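Local coordinates for protein LBCATS-a (Synthetic construct, PDB 5EY5) that probably acts as the alpha subunit of tryptophan synthase, cleaving indole-3-glycerol phosphate to indole and glyceraldehyde 3-phosphate, and binds sn-glycerol-3-phosphate here, at residues A[52-56]-A[68-72]. Sequence-based numbering, arbitrary orientation.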
ATOM      1  N   ILE A  52      -4.625  18.143 -40.798  1.00 30.25           N
ATOM      2  CA  ILE A  52      -5.470  18.847 -39.838  1.00 26.33           C
ATOM      3  C   ILE A  52      -5.018  18.413 -38.452  1.00 28.72           C
ATOM      4  O   ILE A  52      -5.092  17.207 -38.133  1.00 28.24           O
ATOM      5  CB  ILE A  52      -6.959  18.560 -40.051  1.00 25.79           C
ATOM      6  CG1 ILE A  52      -7.378  18.916 -41.487  1.00 31.26           C
ATOM      7  CG2 ILE A  52      -7.792  19.315 -39.021  1.00 28.68           C
ATOM      8  CD1 ILE A  52      -6.799  20.201 -42.002  1.00 34.41           C
ATOM      9  N   PRO A  53      -4.493  19.313 -37.637  1.00 26.95           N
ATOM     10  CA  PRO A  53      -3.810  18.872 -36.417  1.00 27.90           C
ATOM     11  C   PRO A  53      -4.810  18.313 -35.419  1.00 30.66           C
ATOM     12  O   PRO A  53      -5.894  18.863 -35.226  1.00 30.96           O
ATOM     13  CB  PRO A  53      -3.146  20.155 -35.898  1.00 32.70           C
ATOM     14  CG  PRO A  53      -4.025  21.287 -36.445  1.00 27.73           C
ATOM     15  CD  PRO A  53      -4.443  20.781 -37.818  1.00 31.58           C
ATOM     16  N   PHE A  54      -4.430  17.215 -34.786  1.00 26.40           N
ATOM     17  CA  PHE A  54      -5.276  16.538 -33.817  1.00 27.65           C
ATOM     18  C   PHE A  54      -4.496  16.367 -32.522  1.00 29.86           C
ATOM     19  O   PHE A  54      -3.264  16.246 -32.529  1.00 31.38           O
ATOM     20  CB  PHE A  54      -5.743  15.177 -34.368  1.00 28.56           C
ATOM     21  CG  PHE A  54      -6.681  14.447 -33.463  1.00 31.65           C
ATOM     22  CD1 PHE A  54      -7.750  15.104 -32.867  1.00 31.98           C
ATOM     23  CD2 PHE A  54      -6.506  13.092 -33.218  1.00 30.75           C
ATOM     24  CE1 PHE A  54      -8.617  14.421 -32.025  1.00 30.11           C
ATOM     25  CE2 PHE A  54      -7.382  12.402 -32.381  1.00 31.39           C
ATOM     26  CZ  PHE A  54      -8.433  13.068 -31.790  1.00 30.43           C
ATOM     27  N   SER A  55      -5.204  16.373 -31.404  1.00 29.96           N
ATOM     28  CA  SER A  55      -4.489  16.277 -30.137  1.00 33.55           C
ATOM     29  C   SER A  55      -3.966  14.871 -29.853  1.00 35.27           C
ATOM     30  O   SER A  55      -3.039  14.731 -29.050  1.00 37.04           O
ATOM     31  CB  SER A  55      -5.387  16.738 -28.989  1.00 35.39           C
ATOM     32  OG  SER A  55      -6.517  15.897 -28.879  1.00 37.48           O
ATOM     33  N   ASP A  56      -4.528  13.832 -30.479  1.00 35.09           N
ATOM     34  CA  ASP A  56      -4.114  12.447 -30.232  1.00 34.23           C
ATOM     35  C   ASP A  56      -3.900  11.693 -31.540  1.00 30.68           C
ATOM     36  O   ASP A  56      -4.579  10.709 -31.843  1.00 33.06           O
ATOM     37  CB  ASP A  56      -5.129  11.764 -29.320  1.00 42.69           C
ATOM     38  CG  ASP A  56      -5.138  12.388 -27.925  1.00 54.04           C
ATOM     39  OD1 ASP A  56      -4.354  11.937 -27.060  1.00 57.51           O
ATOM     40  OD2 ASP A  56      -5.888  13.366 -27.709  1.00 53.89           O
ATOM     41  N   SER A  68       1.828  18.883 -35.058  1.00 25.17           N
ATOM     42  CA  SER A  68       0.425  18.995 -34.644  1.00 23.99           C
ATOM     43  C   SER A  68       0.283  19.775 -33.350  1.00 24.49           C
ATOM     44  O   SER A  68      -0.642  20.588 -33.198  1.00 26.19           O
ATOM     45  CB  SER A  68      -0.201  17.606 -34.463  1.00 33.98           C
ATOM     46  OG  SER A  68      -0.388  16.934 -35.698  1.00 43.93           O
ATOM     47  N   GLN A  69       1.164  19.515 -32.378  1.00 25.11           N
ATOM     48  CA  GLN A  69       1.077  20.252 -31.130  1.00 23.69           C
ATOM     49  C   GLN A  69       1.370  21.736 -31.359  1.00 24.26           C
ATOM     50  O   GLN A  69       0.767  22.602 -30.719  1.00 29.36           O
ATOM     51  CB  GLN A  69       2.048  19.669 -30.103  1.00 32.88           C
ATOM     52  CG  GLN A  69       1.512  18.456 -29.333  1.00 53.45           C
ATOM     53  CD  GLN A  69       0.398  18.812 -28.349  1.00 68.94           C
ATOM     54  OE1 GLN A  69       0.659  19.283 -27.237  1.00 78.10           O
ATOM     55  NE2 GLN A  69      -0.850  18.575 -28.754  1.00 68.62           N
ATOM     56  N   ARG A  70       2.353  22.037 -32.201  1.00 27.94           N
ATOM     57  CA  ARG A  70       2.633  23.431 -32.534  1.00 34.12           C
ATOM     58  C   ARG A  70       1.440  24.069 -33.243  1.00 31.74           C
ATOM     59  O   ARG A  70       1.021  25.185 -32.909  1.00 33.91           O
ATOM     60  CB  ARG A  70       3.883  23.507 -33.412  1.00 33.32           C
ATOM     61  CG  ARG A  70       5.183  23.150 -32.676  1.00 38.28           C
ATOM     62  CD  ARG A  70       6.365  23.639 -33.480  1.00 40.08           C
ATOM     63  NE  ARG A  70       6.363  23.032 -34.809  1.00 36.18           N
ATOM     64  CZ  ARG A  70       6.969  21.888 -35.099  1.00 38.69           C
ATOM     65  NH1 ARG A  70       7.620  21.227 -34.142  1.00 42.86           N
ATOM     66  NH2 ARG A  70       6.929  21.412 -36.338  1.00 37.99           N
ATOM     67  N   ALA A  71       0.889  23.371 -34.238  1.00 25.63           N
ATOM     68  CA  ALA A  71      -0.244  23.904 -34.991  1.00 29.26           C
ATOM     69  C   ALA A  71      -1.447  24.136 -34.084  1.00 29.42           C
ATOM     70  O   ALA A  71      -2.168  25.125 -34.231  1.00 33.18           O
ATOM     71  CB  ALA A  71      -0.588  22.955 -36.143  1.00 27.06           C
ATOM     72  N   LEU A  72      -1.666  23.254 -33.112  1.00 28.68           N
ATOM     73  CA  LEU A  72      -2.800  23.449 -32.210  1.00 33.39           C
ATOM     74  C   LEU A  72      -2.561  24.607 -31.253  1.00 34.95           C
ATOM     75  O   LEU A  72      -3.496  25.331 -30.899  1.00 32.09           O
ATOM     76  CB  LEU A  72      -3.087  22.168 -31.431  1.00 33.43           C
ATOM     77  CG  LEU A  72      -3.915  21.117 -32.180  1.00 30.59           C
ATOM     78  CD1 LEU A  72      -4.185  19.920 -31.259  1.00 30.91           C
ATOM     79  CD2 LEU A  72      -5.227  21.716 -32.703  1.00 28.86           C
TER
HETATM   80  O   HOH W   1      -2.648  15.461 -35.806  1.00 32.82           O
HETATM   81  O   HOH W   2      -1.011  16.629 -31.144  1.00 37.46           O
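Pro-53 and Ser-68 bring the loop 52-56 closest to helix segment 68-72, their CA atoms 4.6 Å apart, and the backbones have moved to 6.9 Å by the CA atoms of Ser-55 and Gln-69. The proline ring sits on the helix surface: its CB rests 3.8 Å from Ala-71 CB and also touches Ser-68 O, an oxygen already engaged by Leu-72 N one turn on. Leu-72 flanks the same ring. With CG beside its own backbone N (chi1 -82°), its two methyls fork over the loop: CD2 lies against Pro-53 O and CG, while CD1 reaches the Phe-54 to Ser-55 peptide, 3.7 Å from Ser-55 N. Without the isobutyl group, as with an alanine here, this peptide and one flank of the proline ring would probably lose their apolar cover from the helix. Beside this packing, two waters join the polar groups. One accepts from Phe-54 N at 2.7 Å and pairs with Ser-68 OG, which also bonds to Ile-64 O; the other donates to Phe-54 O and accepts from Gln-69 NE2 at 3.1 Å, so both backbone polar groups of Phe-54 are tied to the helix through water. Farther along, Ser-55 OG donates to Asp-56 OD2 on its anti side, 32° out of the carboxylate plane; the same OD2 forms a salt bridge with a basic side chain of another protein's chain. The arrangement belongs to the beta-alpha unit of a TIM barrel: the loop leaving strand 48-51 folds back on helix 62-73 and meets the partner chain, consistent with the alpha-beta interface of tryptophan synthase.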